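Local atomic coordinates of DNA repair protein RAD7 (Saccharomyces cerevisiae, PDB entry 5ZB2), a protein that promotes, within the global genome repair complex, the nucleotide excision repair that removes damage from nontranscribing DNA. Residues M151-E157 / N177-V183; L203-H209 / Q233-T237; I228-G232 / N256-F261. All coordinates share one frame; numbering follows the deposited sequence.

Interaction 1 (M151-E157 / N177-V183); sequences MKGRLEE and NCGSTLV
Val-183 N donates to Glu-156 O at 2.8 Å, a fairly straight bond (157° at the hydrogen) and the one hydrogen bond joining 151-157 to 177-183. Weaker CA-H...O contacts support it. Leu-182 CA also faces Glu-156 O, Glu-156 CA lies 3.5 Å from Thr-181 O, and Lys-152 CA approaches Asn-177 O. This C-terminal part of Rad7 is a leucine-rich repeat solenoid, and two successive helix-to-strand loops run side by side, just before strands 157-161 and 184-188 take their places in the parallel array. The remaining contacts are packing. Thr-181, with chi1 -53°, holds its methyl anti to its own N, which sets CG2 3.2 Å from Leu-155 O while OG1 lies 3.6 Å from Gly-153 CA. A small beta-branched residue suits a place this close to the Leu-155 and Gly-153 backbone. Glycine suits position 153, where phi is positive (78°). The aliphatic CG of Glu-156 crosses obliquely against Thr-181 CG2 at 3.8 Å. Deeper in, Cys-178 SG meets Leu-155 CB at 4.0 Å, and Leu-182, also buried, brings CD2 to Leu-155 O. At the far end the extended Lys-152 chain rests CG on Asn-177 O (3.4 Å), the two side chains crossing at about a right angle; Asn-177 ND2 is bonded instead to Asn-173 O in its own helix.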
loop_
_atom_site.group_PDB
_atom_site.type_symbol
_atom_site.label_atom_id
_atom_site.label_comp_id
_atom_site.label_asym_id
_atom_site.label_seq_id
_atom_site.Cartn_x
_atom_site.Cartn_y
_atom_site.Cartn_z
ATOM N N MET A 151 13.631 8.650 -15.023
ATOM C CA MET A 151 13.146 9.894 -15.610
ATOM C C MET A 151 14.050 10.416 -16.722
ATOM O O MET A 151 13.805 11.511 -17.236
ATOM C CB MET A 151 13.005 10.971 -14.521
ATOM C CG MET A 151 11.969 10.658 -13.441
ATOM S SD MET A 151 10.294 10.461 -14.085
ATOM C CE MET A 151 9.956 12.115 -14.686
ATOM N N LYS A 152 15.083 9.667 -17.095
ATOM C CA LYS A 152 16.009 10.083 -18.139
ATOM C C LYS A 152 15.262 10.556 -19.379
ATOM O O LYS A 152 14.422 9.836 -19.926
ATOM C CB LYS A 152 16.931 8.910 -18.484
ATOM C CG LYS A 152 17.988 9.214 -19.530
ATOM C CD LYS A 152 18.861 7.995 -19.789
ATOM C CE LYS A 152 19.917 8.279 -20.845
ATOM N NZ LYS A 152 20.759 7.083 -21.128
ATOM N N GLY A 153 15.561 11.780 -19.815
ATOM C CA GLY A 153 14.963 12.332 -21.011
ATOM C C GLY A 153 13.549 12.846 -20.853
ATOM O O GLY A 153 13.017 13.436 -21.803
ATOM N N ARG A 154 12.920 12.648 -19.695
ATOM C CA ARG A 154 11.551 13.091 -19.455
ATOM C C ARG A 154 11.456 14.292 -18.528
ATOM O O ARG A 154 10.495 15.056 -18.627
ATOM C CB ARG A 154 10.723 11.952 -18.843
ATOM C CG ARG A 154 10.688 10.664 -19.656
ATOM C CD ARG A 154 10.286 9.482 -18.776
ATOM N NE ARG A 154 9.088 9.769 -17.986
ATOM C CZ ARG A 154 8.690 9.060 -16.935
ATOM N NH1 ARG A 154 9.393 8.010 -16.526
ATOM N NH2 ARG A 154 7.586 9.405 -16.285
ATOM N N LEU A 155 12.422 14.469 -17.632
ATOM C CA LEU A 155 12.335 15.463 -16.571
ATOM C C LEU A 155 12.810 16.813 -17.099
ATOM O O LEU A 155 13.998 16.998 -17.377
ATOM C CB LEU A 155 13.164 15.016 -15.370
ATOM C CG LEU A 155 12.964 15.766 -14.057
ATOM C CD1 LEU A 155 11.523 15.657 -13.576
ATOM C CD2 LEU A 155 13.922 15.216 -13.014
ATOM N N GLU A 156 11.877 17.757 -17.236
ATOM C CA GLU A 156 12.194 19.109 -17.675
ATOM C C GLU A 156 12.310 20.102 -16.526
ATOM O O GLU A 156 12.918 21.164 -16.706
ATOM C CB GLU A 156 11.123 19.610 -18.654
ATOM C CG GLU A 156 11.019 18.789 -19.930
ATOM C CD GLU A 156 9.776 19.110 -20.741
ATOM O OE1 GLU A 156 9.427 18.306 -21.631
ATOM O OE2 GLU A 156 9.143 20.155 -20.487
ATOM N N GLU A 157 11.750 19.788 -15.360
ATOM C CA GLU A 157 11.730 20.709 -14.230
ATOM C C GLU A 157 11.911 19.912 -12.948
ATOM O O GLU A 157 11.137 18.990 -12.674
ATOM C CB GLU A 157 10.421 21.503 -14.195
ATOM C CG GLU A 157 10.324 22.489 -13.056
ATOM C CD GLU A 157 9.193 23.482 -13.242
ATOM O OE1 GLU A 157 8.037 23.043 -13.426
ATOM O OE2 GLU A 157 9.461 24.702 -13.215
ATOM N N ASN A 177 21.777 12.274 -16.170
ATOM C CA ASN A 177 20.603 11.629 -16.750
ATOM C C ASN A 177 19.596 12.605 -17.348
ATOM O O ASN A 177 18.875 12.235 -18.281
ATOM C CB ASN A 177 19.899 10.767 -15.698
ATOM C CG ASN A 177 20.653 9.488 -15.398
ATOM O OD1 ASN A 177 20.571 8.520 -16.153
ATOM N ND2 ASN A 177 21.394 9.478 -14.294
ATOM N N CYS A 178 19.523 13.840 -16.844
ATOM C CA CYS A 178 18.480 14.768 -17.260
ATOM C C CYS A 178 18.991 16.155 -17.624
ATOM O O CYS A 178 18.177 17.021 -17.962
ATOM C CB CYS A 178 17.425 14.902 -16.151
ATOM S SG CYS A 178 16.832 13.319 -15.503
ATOM N N GLY A 179 20.299 16.388 -17.575
ATOM C CA GLY A 179 20.861 17.706 -17.808
ATOM C C GLY A 179 20.336 18.421 -19.037
ATOM O O GLY A 179 19.777 19.516 -18.930
ATOM N N SER A 180 20.517 17.820 -20.214
ATOM C CA SER A 180 20.113 18.467 -21.457
ATOM C C SER A 180 18.605 18.645 -21.569
ATOM O O SER A 180 18.152 19.414 -22.425
ATOM C CB SER A 180 20.626 17.665 -22.653
ATOM O OG SER A 180 20.083 16.358 -22.653
ATOM N N THR A 181 17.823 17.962 -20.735
ATOM C CA THR A 181 16.371 18.085 -20.762
ATOM C C THR A 181 15.852 19.173 -19.833
ATOM O O THR A 181 14.748 19.685 -20.056
ATOM C CB THR A 181 15.731 16.746 -20.384
ATOM O OG1 THR A 181 16.275 15.713 -21.212
ATOM C CG2 THR A 181 14.221 16.785 -20.569
ATOM N N LEU A 182 16.620 19.546 -18.813
ATOM C CA LEU A 182 16.151 20.503 -17.820
ATOM C C LEU A 182 16.022 21.900 -18.417
ATOM O O LEU A 182 16.961 22.419 -19.029
ATOM C CB LEU A 182 17.109 20.540 -16.630
ATOM C CG LEU A 182 17.138 19.317 -15.712
ATOM C CD1 LEU A 182 18.296 19.433 -14.740
ATOM C CD2 LEU A 182 15.816 19.162 -14.959
ATOM N N VAL A 183 14.851 22.508 -18.233
ATOM C CA VAL A 183 14.657 23.934 -18.471
ATOM C C VAL A 183 14.382 24.694 -17.187
ATOM O O VAL A 183 14.256 25.928 -17.226
ATOM C CB VAL A 183 13.531 24.187 -19.491
ATOM C CG1 VAL A 183 13.948 23.701 -20.872
ATOM C CG2 VAL A 183 12.238 23.517 -19.052
#

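Interaction 2 (L203-H209 / Q233-T237); sequences LVNDEFH and QIGRT
Thr-237 OG1 donates to Phe-208 O across a modelled distance of only 2.4 Å, too short to be taken literally, although the hydroxyl points at the carbonyl. The hydroxyl gets there because chi1 of 52° sets it between backbone N and carbonyl carbon, while the methyl CG2 turns to Asp-206 O. Next along the chain, His-209 CA makes a CA-H...O contact with Thr-237 O. The loop 203-209 is shaped for this by a type I turn from Asn-205 to Phe-208, reinforced by an Asx turn in which Asn-205 OD1 accepts from Glu-207 N (2.9 Å). Beneath the polar layer, the Phe-208 ring lies obliquely against Ile-234, its CD1 3.7 Å from Ile-234 CG2, with Ile-234 CD1 close to CD1 and CE1 of the ring. A branched aliphatic chain fills this place well, since two of its branches meet the ring. Phe-208 and Leu-203 also touch Leu-185 of strand 184-188, tying this loop of the leucine-rich repeat solenoid to its core. On the outer side, Arg-236 NH2 gives a weak bond to Asp-206 O (3.2 Å) and a long salt bridge to Asp-206 OD1 (4.0 Å), carboxylate and guanidinium planes 57° apart. Water 1 bridges Asp-206 OD1 and Gln-233 OE1, 2.7 Å from the latter. The bent Gln-233 chain brings its CG close against Leu-203 O. With such loose geometry, the Asp-206 and Arg-236 charges probably add only a modest attraction, so the Phe-208 and Ile-234 packing probably does more to set the fit.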
loop_
_atom_site.group_PDB
_atom_site.type_symbol
_atom_site.label_atom_id
_atom_site.label_comp_id
_atom_site.label_asym_id
_atom_site.label_seq_id
_atom_site.Cartn_x
_atom_site.Cartn_y
_atom_site.Cartn_z
ATOM N N LEU A 203 23.674 22.267 -18.081
ATOM C CA LEU A 203 22.414 22.965 -18.333
ATOM C C LEU A 203 22.522 23.680 -19.676
ATOM O O LEU A 203 22.705 24.895 -19.760
ATOM C CB LEU A 203 22.102 23.931 -17.196
ATOM C CG LEU A 203 21.956 23.321 -15.801
ATOM C CD1 LEU A 203 21.607 24.405 -14.796
ATOM C CD2 LEU A 203 20.901 22.220 -15.785
ATOM N N VAL A 204 22.389 22.899 -20.749
ATOM C CA VAL A 204 22.638 23.387 -22.102
ATOM C C VAL A 204 21.362 23.569 -22.907
ATOM O O VAL A 204 21.432 24.052 -24.046
ATOM C CB VAL A 204 23.613 22.460 -22.853
ATOM C CG1 VAL A 204 24.938 22.369 -22.104
ATOM C CG2 VAL A 204 23.004 21.078 -23.047
ATOM N N ASN A 205 20.201 23.212 -22.363
ATOM C CA ASN A 205 18.962 23.362 -23.115
ATOM C C ASN A 205 18.767 24.819 -23.514
ATOM O O ASN A 205 18.783 25.717 -22.668
ATOM C CB ASN A 205 17.773 22.878 -22.292
ATOM C CG ASN A 205 16.534 22.649 -23.140
ATOM O OD1 ASN A 205 15.852 23.596 -23.534
ATOM N ND2 ASN A 205 16.232 21.383 -23.417
ATOM N N ASP A 206 18.580 25.048 -24.814
ATOM C CA ASP A 206 18.450 26.397 -25.349
ATOM C C ASP A 206 17.162 27.096 -24.927
ATOM O O ASP A 206 16.957 28.247 -25.325
ATOM C CB ASP A 206 18.534 26.350 -26.877
ATOM C CG ASP A 206 19.871 25.825 -27.371
ATOM O OD1 ASP A 206 20.913 26.203 -26.795
ATOM O OD2 ASP A 206 19.880 25.027 -28.333
ATOM N N GLU A 207 16.297 26.448 -24.141
ATOM C CA GLU A 207 15.067 27.067 -23.655
ATOM C C GLU A 207 15.050 27.211 -22.135
ATOM O O GLU A 207 13.987 27.453 -21.556
ATOM C CB GLU A 207 13.851 26.259 -24.116
ATOM C CG GLU A 207 13.609 26.290 -25.612
ATOM C CD GLU A 207 12.537 25.309 -26.043
ATOM O OE1 GLU A 207 12.499 24.189 -25.488
ATOM O OE2 GLU A 207 11.728 25.658 -26.927
ATOM N N PHE A 208 16.202 27.071 -21.477
ATOM C CA PHE A 208 16.243 27.135 -20.020
ATOM C C PHE A 208 15.702 28.476 -19.544
ATOM O O PHE A 208 16.080 29.529 -20.068
ATOM C CB PHE A 208 17.674 26.928 -19.516
ATOM C CG PHE A 208 17.752 26.583 -18.056
ATOM C CD1 PHE A 208 17.750 27.577 -17.093
ATOM C CD2 PHE A 208 17.813 25.260 -17.648
ATOM C CE1 PHE A 208 17.811 27.256 -15.746
ATOM C CE2 PHE A 208 17.874 24.936 -16.308
ATOM C CZ PHE A 208 17.873 25.934 -15.354
ATOM N N HIS A 209 14.819 28.443 -18.543
ATOM C CA HIS A 209 14.139 29.665 -18.131
ATOM C C HIS A 209 14.036 29.901 -16.629
ATOM O O HIS A 209 13.686 31.023 -16.245
ATOM C CB HIS A 209 12.723 29.702 -18.730
ATOM C CG HIS A 209 11.872 28.521 -18.374
ATOM N ND1 HIS A 209 11.309 28.356 -17.127
ATOM C CD2 HIS A 209 11.471 27.458 -19.111
ATOM C CE1 HIS A 209 10.606 27.238 -17.108
ATOM N NE2 HIS A 209 10.688 26.673 -18.298
ATOM N N GLN A 233 25.326 30.873 -20.354
ATOM C CA GLN A 233 24.606 29.771 -20.977
ATOM C C GLN A 233 23.106 30.032 -21.071
ATOM O O GLN A 233 22.514 29.862 -22.142
ATOM C CB GLN A 233 24.868 28.484 -20.185
ATOM C CG GLN A 233 24.243 27.234 -20.776
ATOM C CD GLN A 233 24.884 26.826 -22.087
ATOM O OE1 GLN A 233 24.284 26.956 -23.156
ATOM N NE2 GLN A 233 26.112 26.324 -22.010
ATOM N N ILE A 234 22.478 30.459 -19.975
ATOM C CA ILE A 234 21.020 30.517 -19.889
ATOM C C ILE A 234 20.471 31.933 -19.926
ATOM O O ILE A 234 19.244 32.096 -20.033
ATOM C CB ILE A 234 20.504 29.796 -18.623
ATOM C CG1 ILE A 234 20.931 30.549 -17.355
ATOM C CG2 ILE A 234 21.016 28.360 -18.586
ATOM C CD1 ILE A 234 20.320 30.001 -16.070
ATOM N N GLY A 235 21.319 32.960 -19.838
ATOM C CA GLY A 235 20.818 34.319 -19.690
ATOM C C GLY A 235 19.818 34.723 -20.757
ATOM O O GLY A 235 18.921 35.533 -20.501
ATOM N N ARG A 236 19.942 34.154 -21.956
ATOM C CA ARG A 236 19.132 34.603 -23.085
ATOM C C ARG A 236 17.647 34.330 -22.862
ATOM O O ARG A 236 16.803 35.175 -23.183
ATOM C CB ARG A 236 19.627 33.923 -24.362
ATOM C CG ARG A 236 18.805 34.210 -25.612
ATOM C CD ARG A 236 19.428 33.535 -26.828
ATOM N NE ARG A 236 19.833 32.159 -26.536
ATOM C CZ ARG A 236 19.065 31.086 -26.710
ATOM N NH1 ARG A 236 17.833 31.202 -27.188
ATOM N NH2 ARG A 236 19.535 29.886 -26.405
ATOM N N THR A 237 17.304 33.160 -22.317
ATOM C CA THR A 237 15.911 32.751 -22.159
ATOM C C THR A 237 15.456 32.748 -20.703
ATOM O O THR A 237 14.379 32.222 -20.399
ATOM C CB THR A 237 15.699 31.361 -22.766
ATOM O OG1 THR A 237 16.667 30.452 -22.230
ATOM C CG2 THR A 237 15.841 31.405 -24.282
HETATM O O HOH W 1 23.535 25.924 -25.578
#

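Interaction 3 (I228-G232 / N256-F261); sequences INLLG and NGLTAF
With CG anti to its carbonyl carbon (chi1 -59°), Phe-261 swings its ring across to the neighbouring helix and lays one face over Gly-232; the same choice of chi1 in Leu-231 sends CD1 back onto Gly-257. These adjacent helices on the outer side of the leucine-rich repeat arc run almost parallel (15°), the axes of 228-232 and 256-261 coming within 8.4 Å of each other. Glycines probably allow this. At Gly-257, in a wider pi-type turn, a beta carbon would collide with Leu-231 CD1, which instead lies 3.4 Å from both Gly-257 C and Leu-258 N; one on Gly-232 would sit tight against Phe-261 CZ. Leu-231 CD1 also meets Leu-258 CD2 at 3.7 Å, and Leu-258 further touches Phe-287 of helix 281-290. Ile-228 uses all its branches: CG1 packs on Gly-257 CA, CD1 reaches Asn-256 CB at 3.7 Å, and CG2 faces Asn-256 O at 3.5 Å and Phe-261 CE2 at 4.2 Å. Replacing Ile-228 with an alanine would probably open a gap beside Gly-257 CA and leave Asn-256 CB and Phe-261 CE2 without their apolar neighbour. Both faces of the ring have a neighbour: Ala-260 CB near the rim of one and, over the centre of the other, Gly-232 CA, a CH-pi contact 3.5 Å from the Phe-261 centroid and 7° off its normal.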
loop_
_atom_site.group_PDB
_atom_site.type_symbol
_atom_site.label_atom_id
_atom_site.label_comp_id
_atom_site.label_asym_id
_atom_site.label_seq_id
_atom_site.Cartn_x
_atom_site.Cartn_y
_atom_site.Cartn_z
ATOM N N ILE A 228 28.524 33.621 -13.355
ATOM C CA ILE A 228 28.794 34.262 -14.640
ATOM C C ILE A 228 28.775 33.226 -15.755
ATOM O O ILE A 228 28.092 33.396 -16.771
ATOM C CB ILE A 228 30.129 35.023 -14.593
ATOM C CG1 ILE A 228 30.011 36.214 -13.641
ATOM C CG2 ILE A 228 30.540 35.497 -15.995
ATOM C CD1 ILE A 228 31.338 36.830 -13.261
ATOM N N ASN A 229 29.522 32.134 -15.580
ATOM C CA ASN A 229 29.539 31.081 -16.593
ATOM C C ASN A 229 28.140 30.533 -16.834
ATOM O O ASN A 229 27.757 30.265 -17.979
ATOM C CB ASN A 229 30.493 29.964 -16.170
ATOM C CG ASN A 229 31.945 30.408 -16.188
ATOM O OD1 ASN A 229 32.276 31.443 -16.764
ATOM N ND2 ASN A 229 32.816 29.629 -15.560
ATOM N N LEU A 230 27.353 30.373 -15.769
ATOM C CA LEU A 230 25.986 29.892 -15.932
ATOM C C LEU A 230 25.142 30.894 -16.713
ATOM O O LEU A 230 24.375 30.512 -17.605
ATOM C CB LEU A 230 25.372 29.614 -14.562
ATOM C CG LEU A 230 24.087 28.791 -14.512
ATOM C CD1 LEU A 230 24.273 27.429 -15.162
ATOM C CD2 LEU A 230 23.656 28.637 -13.064
ATOM N N LEU A 231 25.274 32.186 -16.397
ATOM C CA LEU A 231 24.526 33.202 -17.127
ATOM C C LEU A 231 24.937 33.253 -18.592
ATOM O O LEU A 231 24.100 33.521 -19.460
ATOM C CB LEU A 231 24.716 34.571 -16.473
ATOM C CG LEU A 231 24.024 34.776 -15.123
ATOM C CD1 LEU A 231 24.423 36.113 -14.512
ATOM C CD2 LEU A 231 22.511 34.689 -15.268
ATOM N N GLY A 232 26.213 32.999 -18.889
ATOM C CA GLY A 232 26.649 32.916 -20.270
ATOM C C GLY A 232 25.952 31.823 -21.049
ATOM O O GLY A 232 25.979 31.837 -22.284
ATOM N N ASN A 256 29.784 41.516 -14.763
ATOM C CA ASN A 256 30.315 40.570 -15.735
ATOM C C ASN A 256 29.353 39.438 -16.069
ATOM O O ASN A 256 29.617 38.690 -17.018
ATOM C CB ASN A 256 31.630 39.982 -15.216
ATOM C CG ASN A 256 32.639 41.056 -14.853
ATOM O OD1 ASN A 256 33.100 41.139 -13.713
ATOM N ND2 ASN A 256 32.984 41.890 -15.824
ATOM N N GLY A 257 28.257 39.294 -15.325
ATOM C CA GLY A 257 27.297 38.231 -15.572
ATOM C C GLY A 257 25.951 38.719 -16.068
ATOM O O GLY A 257 25.605 38.523 -17.237
ATOM N N LEU A 258 25.180 39.362 -15.188
ATOM C CA LEU A 258 23.842 39.813 -15.562
ATOM C C LEU A 258 23.888 40.806 -16.717
ATOM O O LEU A 258 23.182 40.644 -17.718
ATOM C CB LEU A 258 23.137 40.439 -14.358
ATOM C CG LEU A 258 22.645 39.498 -13.260
ATOM C CD1 LEU A 258 22.012 40.314 -12.143
ATOM C CD2 LEU A 258 21.656 38.478 -13.805
ATOM N N THR A 259 24.700 41.855 -16.593
ATOM C CA THR A 259 24.709 42.885 -17.625
ATOM C C THR A 259 25.240 42.347 -18.948
ATOM O O THR A 259 24.806 42.792 -20.015
ATOM C CB THR A 259 25.542 44.080 -17.170
ATOM O OG1 THR A 259 25.069 44.542 -15.898
ATOM C CG2 THR A 259 25.438 45.213 -18.185
ATOM N N ALA A 260 26.167 41.391 -18.896
ATOM C CA ALA A 260 26.748 40.852 -20.118
ATOM C C ALA A 260 25.746 40.003 -20.890
ATOM O O ALA A 260 25.667 40.099 -22.119
ATOM C CB ALA A 260 27.990 40.026 -19.785
ATOM N N PHE A 261 24.965 39.174 -20.192
ATOM C CA PHE A 261 24.257 38.075 -20.834
ATOM C C PHE A 261 22.740 38.138 -20.730
ATOM O O PHE A 261 22.073 37.230 -21.238
ATOM C CB PHE A 261 24.740 36.741 -20.253
ATOM C CG PHE A 261 26.212 36.503 -20.431
ATOM C CD1 PHE A 261 26.759 36.383 -21.699
ATOM C CD2 PHE A 261 27.044 36.390 -19.334
ATOM C CE1 PHE A 261 28.115 36.161 -21.864
ATOM C CE2 PHE A 261 28.398 36.167 -19.495
ATOM C CZ PHE A 261 28.933 36.051 -20.759
#

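How the interactions relate
The three contacts follow one another along the solenoid. Interactions 1 and 2, centres 13 Å apart, join directly: Val-183 O lies 2.9 Å from His-209 N and Ser-180 O lies 2.9 Å from Asn-205 ND2, both probable hydrogen bonds, so each loop is held by the next. Interactions 2 and 3 both use helix 224-234, its end in one and its middle in the other, and Leu-203 CD1 packs on Leu-230 CD1 at 4.0 Å. Interactions 1 and 3 do not touch, their nearest atoms being about 10 Å apart. None includes a residue of the polyether pockets, and no other protein chain of the assembly touches their segments.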